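Local coordinates for glycosyl transferase (Staphylococcus aureus, PDB 5TZJ), which is a family 2 glycosyl transferase with a GT-A-type domain and a helical linker domain, here holding uridine-diphosphate-N-acetylglucosamine, at residues S22-D27 against N55-K60; V77-A82 against D166-E171; V140-S145 against K184-A189; A214-E219 against F256-G261; V266-Q271 against N311-E316. All blocks are in the same frame, centred on the assembly; numbering follows the deposited sequence.

Contact 1 of 5, residues S22-D27 against N55-K60; sequences SLAKQD and NKLNLK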
# COMPACT_ATOMS: atom_id res chain seq x y z
N SER A 22 20.16 6.37 11.83
CA SER A 22 19.32 5.41 12.55
C SER A 22 19.74 3.98 12.23
O SER A 22 19.66 3.10 13.09
CB SER A 22 17.84 5.63 12.21
OG SER A 22 17.47 4.93 11.04
N LEU A 23 20.22 3.75 10.99
CA LEU A 23 20.82 2.46 10.63
C LEU A 23 22.15 2.23 11.36
O LEU A 23 22.43 1.12 11.84
CB LEU A 23 20.98 2.38 9.11
CG LEU A 23 19.63 2.52 8.37
CD1 LEU A 23 19.73 2.25 6.87
CD2 LEU A 23 18.65 1.54 8.97
N ALA A 24 23.00 3.26 11.46
CA ALA A 24 24.27 3.06 12.15
C ALA A 24 24.11 2.94 13.66
O ALA A 24 24.98 2.35 14.32
CB ALA A 24 25.25 4.19 11.79
N LYS A 25 23.03 3.49 14.23
CA LYS A 25 22.73 3.36 15.66
C LYS A 25 21.95 2.10 16.01
O LYS A 25 21.56 1.95 17.17
CB LYS A 25 21.93 4.58 16.15
CG LYS A 25 22.63 5.93 16.03
CD LYS A 25 23.25 6.40 17.33
CE LYS A 25 24.22 7.57 17.09
NZ LYS A 25 23.65 8.54 16.11
N GLN A 26 21.67 1.20 15.05
CA GLN A 26 21.03 -0.07 15.39
C GLN A 26 21.84 -0.79 16.46
O GLN A 26 23.06 -0.97 16.32
CB GLN A 26 20.87 -0.96 14.16
CG GLN A 26 19.81 -0.46 13.16
CD GLN A 26 18.42 -0.37 13.78
OE1 GLN A 26 17.81 -1.38 14.12
NE2 GLN A 26 17.92 0.86 13.93
N ASP A 27 21.15 -1.20 17.53
CA ASP A 27 21.77 -2.07 18.54
C ASP A 27 21.54 -3.51 18.11
O ASP A 27 20.83 -4.31 18.72
CB ASP A 27 21.29 -1.73 19.95
CG ASP A 27 19.85 -2.13 20.23
OD1 ASP A 27 19.53 -2.30 21.44
OD2 ASP A 27 19.04 -2.26 19.27
N ASN A 55 32.25 2.81 5.69
CA ASN A 55 32.94 1.99 6.67
C ASN A 55 32.17 1.88 7.97
O ASN A 55 32.61 1.19 8.88
CB ASN A 55 34.35 2.52 6.97
CG ASN A 55 35.27 2.52 5.74
OD1 ASN A 55 35.25 1.60 4.92
ND2 ASN A 55 36.10 3.54 5.65
N LYS A 56 31.02 2.54 8.06
CA LYS A 56 30.18 2.46 9.24
C LYS A 56 29.09 1.41 9.07
O LYS A 56 28.74 0.71 10.04
CB LYS A 56 29.56 3.84 9.51
CG LYS A 56 29.08 4.06 10.91
CD LYS A 56 28.37 5.40 11.00
CE LYS A 56 28.63 6.07 12.34
NZ LYS A 56 29.71 7.08 12.19
N LEU A 57 28.55 1.28 7.86
CA LEU A 57 27.53 0.30 7.53
C LEU A 57 28.07 -0.69 6.52
O LEU A 57 29.01 -0.40 5.78
CB LEU A 57 26.30 1.01 6.96
CG LEU A 57 25.61 1.81 8.08
CD1 LEU A 57 24.61 2.83 7.51
CD2 LEU A 57 24.92 0.87 9.11
N ASN A 58 27.48 -1.87 6.49
CA ASN A 58 27.64 -2.78 5.36
C ASN A 58 26.86 -2.20 4.19
O ASN A 58 25.64 -2.33 4.12
CB ASN A 58 27.12 -4.16 5.75
CG ASN A 58 27.62 -5.24 4.85
OD1 ASN A 58 28.36 -4.96 3.91
ND2 ASN A 58 27.27 -6.49 5.15
N LEU A 59 27.53 -1.55 3.26
CA LEU A 59 26.84 -0.64 2.36
C LEU A 59 26.94 -1.13 0.93
O LEU A 59 28.01 -1.55 0.48
CB LEU A 59 27.46 0.75 2.54
CG LEU A 59 26.66 2.00 2.25
CD1 LEU A 59 27.45 3.29 2.56
CD2 LEU A 59 26.32 1.95 0.86
N LYS A 60 25.82 -1.10 0.20
CA LYS A 60 25.82 -1.31 -1.24
C LYS A 60 25.16 -0.09 -1.88
O LYS A 60 24.00 0.21 -1.58
CB LYS A 60 25.06 -2.59 -1.63
CG LYS A 60 25.76 -3.89 -1.31
CD LYS A 60 24.84 -5.05 -1.68
CE LYS A 60 25.51 -6.40 -1.42
NZ LYS A 60 24.50 -7.50 -1.25

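Contact 2 of 5, residues V77-A82 against D166-E171; sequences VALKQA and DIYFPE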
# COMPACT_ATOMS: atom_id res chain seq x y z
N VAL A 77 15.79 -3.05 -8.29
CA VAL A 77 17.23 -3.22 -8.46
C VAL A 77 17.87 -3.63 -7.15
O VAL A 77 18.70 -4.57 -7.10
CB VAL A 77 17.86 -1.92 -9.00
CG1 VAL A 77 19.41 -2.04 -9.09
CG2 VAL A 77 17.19 -1.51 -10.31
N ALA A 78 17.45 -2.98 -6.05
CA ALA A 78 18.00 -3.31 -4.74
C ALA A 78 17.60 -4.72 -4.32
O ALA A 78 18.40 -5.44 -3.70
CB ALA A 78 17.51 -2.31 -3.68
N LEU A 79 16.34 -5.10 -4.58
CA LEU A 79 15.88 -6.41 -4.13
C LEU A 79 16.70 -7.53 -4.78
O LEU A 79 17.09 -8.50 -4.11
CB LEU A 79 14.38 -6.56 -4.43
CG LEU A 79 13.67 -7.83 -3.95
CD1 LEU A 79 13.94 -8.09 -2.47
CD2 LEU A 79 12.14 -7.74 -4.25
N LYS A 80 17.05 -7.35 -6.06
CA LYS A 80 17.90 -8.33 -6.74
C LYS A 80 19.29 -8.42 -6.10
O LYS A 80 19.83 -9.52 -5.96
CB LYS A 80 18.00 -8.01 -8.23
CG LYS A 80 16.84 -8.60 -9.04
CD LYS A 80 16.23 -7.60 -10.01
CE LYS A 80 14.96 -8.17 -10.67
NZ LYS A 80 13.97 -7.13 -11.12
N GLN A 81 19.88 -7.28 -5.71
CA GLN A 81 21.21 -7.27 -5.08
C GLN A 81 21.18 -7.80 -3.66
O GLN A 81 22.21 -8.24 -3.15
CB GLN A 81 21.79 -5.85 -5.05
CG GLN A 81 22.08 -5.21 -6.42
CD GLN A 81 22.29 -3.69 -6.36
OE1 GLN A 81 22.06 -3.06 -5.34
NE2 GLN A 81 22.72 -3.11 -7.49
N ALA A 82 20.02 -7.78 -3.03
CA ALA A 82 19.90 -8.07 -1.61
C ALA A 82 20.26 -9.52 -1.29
O ALA A 82 19.78 -10.46 -1.93
CB ALA A 82 18.46 -7.78 -1.17
N ASP A 166 8.30 -14.36 -7.54
CA ASP A 166 8.47 -13.30 -8.54
C ASP A 166 7.66 -12.05 -8.18
O ASP A 166 6.88 -11.54 -8.98
CB ASP A 166 8.08 -13.82 -9.92
CG ASP A 166 8.54 -12.90 -11.03
OD1 ASP A 166 9.73 -12.54 -11.05
OD2 ASP A 166 7.70 -12.55 -11.89
N ILE A 167 7.85 -11.55 -6.96
CA ILE A 167 7.09 -10.40 -6.46
C ILE A 167 7.99 -9.18 -6.57
O ILE A 167 9.02 -9.10 -5.91
CB ILE A 167 6.59 -10.61 -5.03
CG1 ILE A 167 5.67 -11.83 -4.99
CG2 ILE A 167 5.82 -9.37 -4.52
CD1 ILE A 167 5.16 -12.18 -3.53
N TYR A 168 7.61 -8.25 -7.44
CA TYR A 168 8.36 -7.02 -7.67
C TYR A 168 7.40 -5.85 -7.65
O TYR A 168 6.19 -6.03 -7.65
CB TYR A 168 9.14 -7.08 -9.00
CG TYR A 168 10.34 -7.96 -8.81
CD1 TYR A 168 11.47 -7.48 -8.12
CD2 TYR A 168 10.33 -9.30 -9.20
CE1 TYR A 168 12.58 -8.30 -7.87
CE2 TYR A 168 11.44 -10.14 -8.95
CZ TYR A 168 12.56 -9.63 -8.29
OH TYR A 168 13.65 -10.43 -8.03
N PHE A 169 7.95 -4.66 -7.60
CA PHE A 169 7.20 -3.42 -7.74
C PHE A 169 6.95 -3.11 -9.21
O PHE A 169 7.86 -3.26 -10.04
CB PHE A 169 7.99 -2.25 -7.10
CG PHE A 169 8.15 -2.38 -5.60
CD1 PHE A 169 7.11 -2.01 -4.75
CD2 PHE A 169 9.30 -2.91 -5.06
CE1 PHE A 169 7.23 -2.12 -3.39
CE2 PHE A 169 9.41 -3.04 -3.68
CZ PHE A 169 8.36 -2.64 -2.84
N PRO A 170 5.76 -2.64 -9.57
CA PRO A 170 5.59 -2.03 -10.89
C PRO A 170 6.55 -0.85 -11.03
O PRO A 170 6.76 -0.10 -10.08
CB PRO A 170 4.14 -1.56 -10.89
CG PRO A 170 3.47 -2.47 -9.89
CD PRO A 170 4.49 -2.71 -8.82
N GLU A 171 7.12 -0.69 -12.22
CA GLU A 171 8.08 0.37 -12.46
C GLU A 171 7.46 1.50 -13.30
O GLU A 171 6.44 1.30 -13.96
CB GLU A 171 9.31 -0.22 -13.15
CG GLU A 171 9.90 -1.38 -12.32
CD GLU A 171 11.22 -1.88 -12.89
OE1 GLU A 171 11.49 -1.57 -14.05
OE2 GLU A 171 11.98 -2.57 -12.18

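Contact 3 of 5, residues V140-S145 against K184-A189; sequences VTLLNS and KAYLNA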
# COMPACT_ATOMS: atom_id res chain seq x y z
N VAL A 140 -1.59 -13.36 11.95
CA VAL A 140 -2.80 -12.66 11.53
C VAL A 140 -3.09 -13.04 10.08
O VAL A 140 -2.22 -13.50 9.34
CB VAL A 140 -2.68 -11.11 11.63
CG1 VAL A 140 -2.43 -10.69 13.07
CG2 VAL A 140 -1.53 -10.62 10.71
N THR A 141 -4.34 -12.81 9.68
CA THR A 141 -4.79 -13.12 8.33
C THR A 141 -5.43 -11.90 7.68
O THR A 141 -5.78 -10.91 8.33
CB THR A 141 -5.79 -14.30 8.29
OG1 THR A 141 -7.11 -13.82 8.58
CG2 THR A 141 -5.42 -15.36 9.34
N LEU A 142 -5.56 -11.99 6.35
CA LEU A 142 -6.23 -10.96 5.58
C LEU A 142 -7.67 -10.77 6.02
O LEU A 142 -8.20 -9.68 5.88
CB LEU A 142 -6.21 -11.31 4.10
CG LEU A 142 -4.92 -11.01 3.34
CD1 LEU A 142 -4.94 -11.65 1.93
CD2 LEU A 142 -4.71 -9.49 3.24
N LEU A 143 -8.29 -11.81 6.59
CA LEU A 143 -9.70 -11.74 6.95
C LEU A 143 -9.94 -11.60 8.44
O LEU A 143 -11.09 -11.40 8.84
CB LEU A 143 -10.45 -12.98 6.44
CG LEU A 143 -10.50 -13.23 4.93
CD1 LEU A 143 -11.23 -14.54 4.64
CD2 LEU A 143 -11.15 -12.04 4.23
N ASN A 144 -8.93 -11.71 9.30
CA ASN A 144 -9.25 -11.55 10.72
C ASN A 144 -8.53 -10.36 11.33
O ASN A 144 -8.46 -10.23 12.55
CB ASN A 144 -8.99 -12.84 11.51
CG ASN A 144 -7.50 -13.15 11.72
OD1 ASN A 144 -6.60 -12.33 11.44
ND2 ASN A 144 -7.24 -14.35 12.24
N SER A 145 -7.98 -9.49 10.49
CA SER A 145 -7.23 -8.35 10.96
C SER A 145 -7.41 -7.24 9.94
O SER A 145 -8.00 -7.45 8.88
CB SER A 145 -5.75 -8.69 11.12
OG SER A 145 -5.14 -8.77 9.81
N LYS A 184 0.39 -9.04 -3.10
CA LYS A 184 1.05 -10.28 -3.52
C LYS A 184 1.79 -10.93 -2.35
O LYS A 184 1.71 -12.16 -2.16
CB LYS A 184 2.04 -10.01 -4.67
CG LYS A 184 1.43 -9.85 -6.08
CD LYS A 184 2.51 -9.45 -7.13
CE LYS A 184 1.95 -9.31 -8.56
NZ LYS A 184 2.95 -8.85 -9.60
N ALA A 185 2.54 -10.14 -1.59
CA ALA A 185 3.29 -10.74 -0.48
C ALA A 185 2.32 -11.29 0.57
O ALA A 185 2.55 -12.38 1.12
CB ALA A 185 4.22 -9.71 0.17
N TYR A 186 1.23 -10.57 0.84
CA TYR A 186 0.23 -11.10 1.77
C TYR A 186 -0.36 -12.40 1.25
O TYR A 186 -0.49 -13.39 2.00
CB TYR A 186 -0.89 -10.09 1.98
CG TYR A 186 -0.61 -8.87 2.86
CD1 TYR A 186 0.38 -8.87 3.80
CD2 TYR A 186 -1.42 -7.73 2.75
CE1 TYR A 186 0.58 -7.73 4.64
CE2 TYR A 186 -1.26 -6.61 3.57
CZ TYR A 186 -0.24 -6.62 4.51
OH TYR A 186 -0.08 -5.49 5.29
N LEU A 187 -0.75 -12.42 -0.02
CA LEU A 187 -1.43 -13.59 -0.58
C LEU A 187 -0.54 -14.85 -0.59
O LEU A 187 -1.05 -15.97 -0.53
CB LEU A 187 -1.92 -13.26 -1.99
CG LEU A 187 -3.17 -12.35 -2.13
CD1 LEU A 187 -3.35 -11.85 -3.56
CD2 LEU A 187 -4.49 -13.03 -1.64
N ASN A 188 0.78 -14.70 -0.68
CA ASN A 188 1.68 -15.84 -0.78
C ASN A 188 2.29 -16.28 0.55
O ASN A 188 2.90 -17.35 0.60
CB ASN A 188 2.83 -15.52 -1.76
CG ASN A 188 2.38 -15.59 -3.19
OD1 ASN A 188 2.21 -16.69 -3.75
ND2 ASN A 188 2.14 -14.44 -3.79
N ALA A 189 2.16 -15.49 1.61
CA ALA A 189 2.92 -15.78 2.81
C ALA A 189 2.22 -16.89 3.59
O ALA A 189 1.00 -16.98 3.59
CB ALA A 189 3.05 -14.54 3.69

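Contact 4 of 5, residues A214-E219 against F256-G261; sequences AYVSPE and FSRTNG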
# COMPACT_ATOMS: atom_id res chain seq x y z
N ALA A 214 1.92 12.85 -6.16
CA ALA A 214 2.27 13.19 -7.54
C ALA A 214 1.18 12.71 -8.51
O ALA A 214 0.37 11.84 -8.18
CB ALA A 214 3.63 12.57 -7.91
N TYR A 215 1.15 13.29 -9.71
CA TYR A 215 0.08 12.92 -10.64
C TYR A 215 0.32 11.53 -11.22
O TYR A 215 1.44 11.21 -11.65
CB TYR A 215 -0.05 13.94 -11.78
CG TYR A 215 -1.11 13.54 -12.81
CD1 TYR A 215 -2.47 13.68 -12.54
CD2 TYR A 215 -0.74 13.01 -14.06
CE1 TYR A 215 -3.43 13.30 -13.47
CE2 TYR A 215 -1.70 12.64 -15.01
CZ TYR A 215 -3.04 12.78 -14.70
OH TYR A 215 -4.00 12.42 -15.62
N VAL A 216 -0.71 10.70 -11.20
CA VAL A 216 -0.79 9.47 -11.97
C VAL A 216 -2.15 9.44 -12.64
O VAL A 216 -3.17 9.69 -11.99
CB VAL A 216 -0.57 8.22 -11.09
CG1 VAL A 216 -1.43 8.30 -9.85
CG2 VAL A 216 -0.90 6.96 -11.85
N SER A 217 -2.18 9.18 -13.94
CA SER A 217 -3.43 9.21 -14.67
C SER A 217 -4.41 8.19 -14.09
O SER A 217 -4.01 7.20 -13.47
CB SER A 217 -3.21 8.91 -16.15
OG SER A 217 -2.84 7.54 -16.26
N PRO A 218 -5.71 8.43 -14.24
CA PRO A 218 -6.67 7.41 -13.78
C PRO A 218 -6.39 6.08 -14.43
O PRO A 218 -6.53 5.02 -13.80
CB PRO A 218 -8.04 7.98 -14.21
CG PRO A 218 -7.82 9.40 -14.49
CD PRO A 218 -6.36 9.60 -14.86
N GLU A 219 -5.95 6.11 -15.69
CA GLU A 219 -5.64 4.88 -16.40
C GLU A 219 -4.55 4.08 -15.66
O GLU A 219 -4.70 2.88 -15.44
CB GLU A 219 -5.21 5.22 -17.83
CG GLU A 219 -6.33 5.89 -18.69
CD GLU A 219 -6.57 7.40 -18.41
OE1 GLU A 219 -5.76 8.05 -17.69
OE2 GLU A 219 -7.58 7.94 -18.93
N PHE A 256 -10.85 4.87 1.22
CA PHE A 256 -9.66 5.64 1.51
C PHE A 256 -8.91 6.12 0.29
O PHE A 256 -8.11 7.05 0.41
CB PHE A 256 -8.73 4.85 2.44
CG PHE A 256 -9.34 4.63 3.79
CD1 PHE A 256 -9.73 5.71 4.56
CD2 PHE A 256 -9.62 3.36 4.25
CE1 PHE A 256 -10.35 5.54 5.81
CE2 PHE A 256 -10.22 3.18 5.49
CZ PHE A 256 -10.58 4.27 6.26
N SER A 257 -9.18 5.60 -0.87
CA SER A 257 -8.41 6.02 -2.04
C SER A 257 -9.07 7.24 -2.68
O SER A 257 -10.15 7.69 -2.27
CB SER A 257 -8.31 4.89 -3.05
OG SER A 257 -9.54 4.85 -3.77
N ARG A 258 -8.41 7.75 -3.74
CA ARG A 258 -8.91 8.85 -4.56
C ARG A 258 -10.24 8.51 -5.22
O ARG A 258 -10.92 9.41 -5.74
CB ARG A 258 -7.87 9.18 -5.66
CG ARG A 258 -7.81 8.02 -6.70
CD ARG A 258 -6.69 8.20 -7.73
NE ARG A 258 -5.39 8.24 -7.08
CZ ARG A 258 -4.29 8.70 -7.68
NH1 ARG A 258 -4.34 9.16 -8.94
NH2 ARG A 258 -3.15 8.71 -7.01
N THR A 259 -10.61 7.24 -5.29
CA THR A 259 -11.94 6.90 -5.77
C THR A 259 -13.02 7.55 -4.90
O THR A 259 -14.08 8.00 -5.39
CB THR A 259 -12.10 5.38 -5.80
OG1 THR A 259 -11.22 4.87 -6.80
CG2 THR A 259 -13.56 4.98 -6.19
N ASN A 260 -12.77 7.59 -3.60
CA ASN A 260 -13.81 8.13 -2.69
C ASN A 260 -14.22 9.57 -3.02
O ASN A 260 -13.44 10.49 -2.83
CB ASN A 260 -13.36 8.11 -1.22
CG ASN A 260 -14.56 8.45 -0.24
OD1 ASN A 260 -14.88 9.59 -0.07
ND2 ASN A 260 -15.24 7.46 0.27
N GLY A 261 -15.44 9.78 -3.51
CA GLY A 261 -15.84 11.15 -3.80
C GLY A 261 -15.33 11.72 -5.12
O GLY A 261 -15.48 12.92 -5.33

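Contact 5 of 5, residues V266-Q271 against N311-E316; sequences VKLEEQ and NYRTVE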
# COMPACT_ATOMS: atom_id res chain seq x y z
N VAL A 266 -13.55 15.87 -9.00
CA VAL A 266 -12.91 15.95 -10.31
C VAL A 266 -13.72 16.86 -11.23
O VAL A 266 -14.97 16.83 -11.22
CB VAL A 266 -12.78 14.53 -10.88
CG1 VAL A 266 -12.24 14.53 -12.33
CG2 VAL A 266 -11.83 13.68 -9.98
N LYS A 267 -13.03 17.70 -11.99
CA LYS A 267 -13.70 18.51 -13.00
C LYS A 267 -14.65 17.65 -13.81
O LYS A 267 -14.28 16.57 -14.26
CB LYS A 267 -12.67 19.13 -13.94
CG LYS A 267 -11.69 20.02 -13.23
CD LYS A 267 -10.56 20.44 -14.19
CE LYS A 267 -9.49 21.21 -13.43
NZ LYS A 267 -10.15 22.28 -12.63
N LEU A 268 -15.89 18.13 -13.99
CA LEU A 268 -16.87 17.34 -14.75
C LEU A 268 -16.27 16.80 -16.05
O LEU A 268 -16.49 15.64 -16.41
CB LEU A 268 -18.11 18.20 -15.10
CG LEU A 268 -19.22 18.38 -14.10
CD1 LEU A 268 -20.31 19.39 -14.64
CD2 LEU A 268 -19.85 17.06 -13.76
N GLU A 269 -15.55 17.63 -16.78
CA GLU A 269 -15.11 17.22 -18.12
C GLU A 269 -14.02 16.16 -18.10
O GLU A 269 -13.78 15.54 -19.14
CB GLU A 269 -14.66 18.45 -18.92
CG GLU A 269 -13.43 19.13 -18.33
CD GLU A 269 -13.76 20.21 -17.26
OE1 GLU A 269 -12.81 20.91 -16.84
OE2 GLU A 269 -14.93 20.36 -16.85
N GLU A 270 -13.41 15.90 -16.94
CA GLU A 270 -12.47 14.81 -16.74
C GLU A 270 -13.10 13.53 -16.25
O GLU A 270 -12.43 12.49 -16.30
CB GLU A 270 -11.38 15.23 -15.74
CG GLU A 270 -10.48 16.33 -16.31
CD GLU A 270 -9.37 16.78 -15.35
OE1 GLU A 270 -8.94 17.94 -15.46
OE2 GLU A 270 -8.93 15.97 -14.51
N GLN A 271 -14.36 13.56 -15.78
CA GLN A 271 -14.90 12.39 -15.11
C GLN A 271 -15.11 11.20 -16.03
O GLN A 271 -15.04 10.07 -15.55
CB GLN A 271 -16.23 12.70 -14.37
CG GLN A 271 -16.00 13.67 -13.15
CD GLN A 271 -17.26 14.01 -12.36
OE1 GLN A 271 -18.30 13.35 -12.49
NE2 GLN A 271 -17.18 15.07 -11.54
N ASN A 311 -25.23 8.33 -13.28
CA ASN A 311 -25.78 7.64 -12.10
C ASN A 311 -24.75 7.44 -10.99
O ASN A 311 -25.10 7.57 -9.80
CB ASN A 311 -26.41 6.30 -12.53
CG ASN A 311 -27.91 6.49 -12.97
OD1 ASN A 311 -28.63 7.21 -12.32
ND2 ASN A 311 -28.33 5.86 -14.08
N TYR A 312 -23.47 7.22 -11.34
CA TYR A 312 -22.46 7.18 -10.28
C TYR A 312 -22.44 8.49 -9.52
O TYR A 312 -22.42 8.52 -8.28
CB TYR A 312 -21.07 6.88 -10.90
CG TYR A 312 -20.04 6.50 -9.88
CD1 TYR A 312 -19.46 7.46 -9.04
CD2 TYR A 312 -19.65 5.17 -9.75
CE1 TYR A 312 -18.47 7.05 -8.03
CE2 TYR A 312 -18.66 4.77 -8.80
CZ TYR A 312 -18.08 5.70 -7.97
OH TYR A 312 -17.15 5.19 -7.03
N ARG A 313 -22.45 9.61 -10.25
CA ARG A 313 -22.38 10.94 -9.63
C ARG A 313 -23.63 11.25 -8.82
O ARG A 313 -23.54 11.87 -7.75
CB ARG A 313 -22.17 12.01 -10.70
CG ARG A 313 -22.00 13.42 -10.14
CD ARG A 313 -22.02 14.45 -11.26
NE ARG A 313 -21.04 14.18 -12.27
CZ ARG A 313 -21.30 13.91 -13.55
NH1 ARG A 313 -22.55 13.91 -14.01
NH2 ARG A 313 -20.29 13.69 -14.38
N THR A 314 -24.82 10.89 -9.34
CA THR A 314 -26.03 11.02 -8.54
C THR A 314 -25.92 10.28 -7.21
O THR A 314 -26.30 10.80 -6.16
CB THR A 314 -27.25 10.54 -9.36
OG1 THR A 314 -27.50 11.46 -10.44
CG2 THR A 314 -28.56 10.44 -8.48
N VAL A 315 -25.38 9.07 -7.22
CA VAL A 315 -25.20 8.36 -5.95
C VAL A 315 -24.32 9.17 -4.99
O VAL A 315 -24.69 9.40 -3.83
CB VAL A 315 -24.62 6.96 -6.20
CG1 VAL A 315 -24.13 6.34 -4.90
CG2 VAL A 315 -25.66 6.04 -6.91
N GLU A 316 -23.15 9.63 -5.46
CA GLU A 316 -22.23 10.33 -4.58
C GLU A 316 -22.82 11.63 -4.06
O GLU A 316 -22.61 11.99 -2.90
CB GLU A 316 -20.89 10.60 -5.28
CG GLU A 316 -20.09 9.29 -5.62
CD GLU A 316 -18.59 9.43 -5.49
OE1 GLU A 316 -17.97 10.10 -6.37
OE2 GLU A 316 -18.02 8.88 -4.50
O HOH W 1 -19.06 13.89 -16.99

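Contact 1 of 5, residues S22-D27 against N55-K60
Leu-57 and Lys-56 take hold of the last turn of helix 16-24 at two neighbouring points. The branched end of Leu-57 lies against the helix end: its CD2 lies 3.7 Å from Leu-23 O and 3.8 Å from Ala-24 CA, while its CD1 meets Leu-23 CB at 4.0 Å. The Leu-23 side chain thus touches through its root, and the rest of it turns to the sheet. Ala-24 points its methyl at the other segment, where Lys-56 runs alongside it. The lysine swings CG to the far side of its N (chi1 -159°) and so passes its aliphatic chain over Ala-24 CB; CD is tight at 3.4 Å, with CG and CE both at 3.9 Å. The side chains meet by van der Waals contact, although Lys-56 itself is exposed. Beyond it Leu-57 packs on Phe-33 and Leu-23 on Val-35, both of strand 33-39, and Leu-23 also touches Ile-96 of strand 95-96. The end of helix 16-24 thus packs on the Rossmann-like sheet and on the loop leading into strand 59-63.

Contact 2 of 5, residues V77-A82 against D166-E171
Lys-80 lies over one face of the Tyr-168 ring, its NZ 4.0 Å from the ring centroid and 21° off the normal, a cation-pi contact displaced toward the rim. The lysine chain bends at chi2 (134°), which helps to lay its end across the ring; CE rests 3.7 Å from CZ of Tyr-168, and CG is 3.8 Å from the phenol OH. Leu-79 meets the same ring obliquely, its CD2 3.7 Å from Tyr-168 CE1. That methyl also comes 3.8 Å from Ile-167 O, a carbonyl buried here without any partner in the model. Glu-171 OE2 stands 5.1 Å from Lys-80 NZ, not in contact but near enough probably to favour the positive charge there; OE2 itself accepts a hydrogen bond from Asn-76 ND2. Lys-163 NZ donates a hydrogen bond to Leu-79 O near the end of the helix. The contact thus docks helix 72-81 of the GT-A-type fold on the turn after helix 159-164, which closes in a Schellman motif with Asp-166, of positive phi, as its C-prime residue.

Contact 3 of 5, residues V140-S145 against K184-A189
Leu-142 reaches helix 177-188 with its two methyls parted between two residues. CD2 meets Tyr-186 obliquely, 3.8 Å from its ring atom CD2 and 4.1 Å from its CB, and so fills the angle where the ring leaves the helix. CD1 touches CD2 of Leu-187 at 3.9 Å, the two leucine side chains crossing at about a right angle. Leu-187 starts out away from the loop, and the contact is made by the end of its side chain. This close part is entirely apolar. The other side of the loop is looser: Leu-143 and Asn-144 are exposed, and the turn is held by its own bonds. Thr-141 N donates to Asn-144 OD1 at 2.9 Å, Leu-143 N donates to Thr-141 OG1 at 3.1 Å in an ST turn, and Ser-145 OG gives its proton to Thr-141 O at 2.7 Å. These bonds shape the turn from which Leu-142 projects. The hydroxyl of Tyr-186 lies beyond the contact, hydrogen-bonded to Thr-150 O. Around the contact, Ile-245 of helix 239-256 packs on Leu-142, Ile-232 of helix 218-233 on Leu-187, and Ile-192 of strand 192-195 on Tyr-186.

Contact 4 of 5, residues A214-E219 against F256-G261
At the start of helix 218-233, where Ser-217 is the N-cap, its OG accepting from Asp-220 N, Val-216 meets Arg-258 of the loop after helix 239-256. That loop opens with an ST turn: Ser-257 OG accepts from Thr-259 N at 3.0 Å, and Arg-258 sits at its middle. From there the arginine points toward the other segment, CG held between its backbone N and carbonyl carbon (chi1 70°) and the chain bent at chi3. Phe-221 makes a cation-pi contact with Arg-258, and Trp-274 of helix 271-282 also touches this side chain. The bound uridine-diphosphate-N-acetylglucosamine lies about 9 Å from the side chain of Arg-258. Val-216 is buried. Its CG1 approaches the guanidinium obliquely, 3.2 Å from Arg-258 NH1 and 3.3 Å from NH2, unusually close, so the exact spacing is doubtful. Beside this, Arg-258 NH1 makes a weak, bent hydrogen bond to Val-216 O, 3.3 Å long with an N-H...O angle of 125°.

Contact 5 of 5, residues V266-Q271 against N311-E316
The short 3-10 segment 268-270 and the first residue of helix 271-282 face helix 309-321 at a distance, with the CA atoms of Gln-271 and Arg-313 9.4 Å apart, so long side chains must bridge the gap. Arg-313 does so with CG anti to its backbone N (chi1 -176°) and a bend at chi3. Its guanidinium grips Gln-271 side-on, with two nitrogens on one oxygen: Arg-313 NE and NH2 both donate hydrogen bonds to Gln-271 OE1, at 2.9 and 2.8 Å. The oxygen is near the guanidinium plane, but the amide and guanidinium planes are turned 44° apart. Both donors reach OE1 from the same face of the amide, NE tilted and NH2 well above the carbonyl plane. The other end of the amide is held too, Gln-271 NE2 donating to Val-266 O at 2.8 Å and 168°. Leu-268 lays CD2 over one face of the guanidinium, 3.5 Å from both NE and NH2 of Arg-313. Water 1 donates to Leu-268 O and takes a weak bond from Arg-313 NH2. On the remaining nitrogen, NH1, a salt bridge goes to Asp-310. Bonded through both OE1 and NE2, the Gln-271 amide has its orientation fixed, and the neutral oxygen accepts two N-H groups of a cation whose charge is probably offset in part by Asp-310.

In the fold
From the N terminus, contact 1 closes a loop of 27 residues and joins helix 16-24 to the approach of strand 59-63. Contact 2 follows in series, and the two touch where Lys-60 NZ meets Gln-81 O. It spans 83 residues, tying helix 72-81 to the loop before helix 177-188. Contact 3 crosses it, opening inside that span and closing beyond it on helix 177-188, where Ile-167 packs on Lys-184. Contact 4 then closes a loop of 36 residues, mostly helices 218-233 and 239-256. Contact 5, again in series, closes 39 residues and ties the turn before helix 271-282 to helix 309-321; contacts 4 and 5 touch where Gly-261 N probably hydrogen-bonds to Glu-316 OE2.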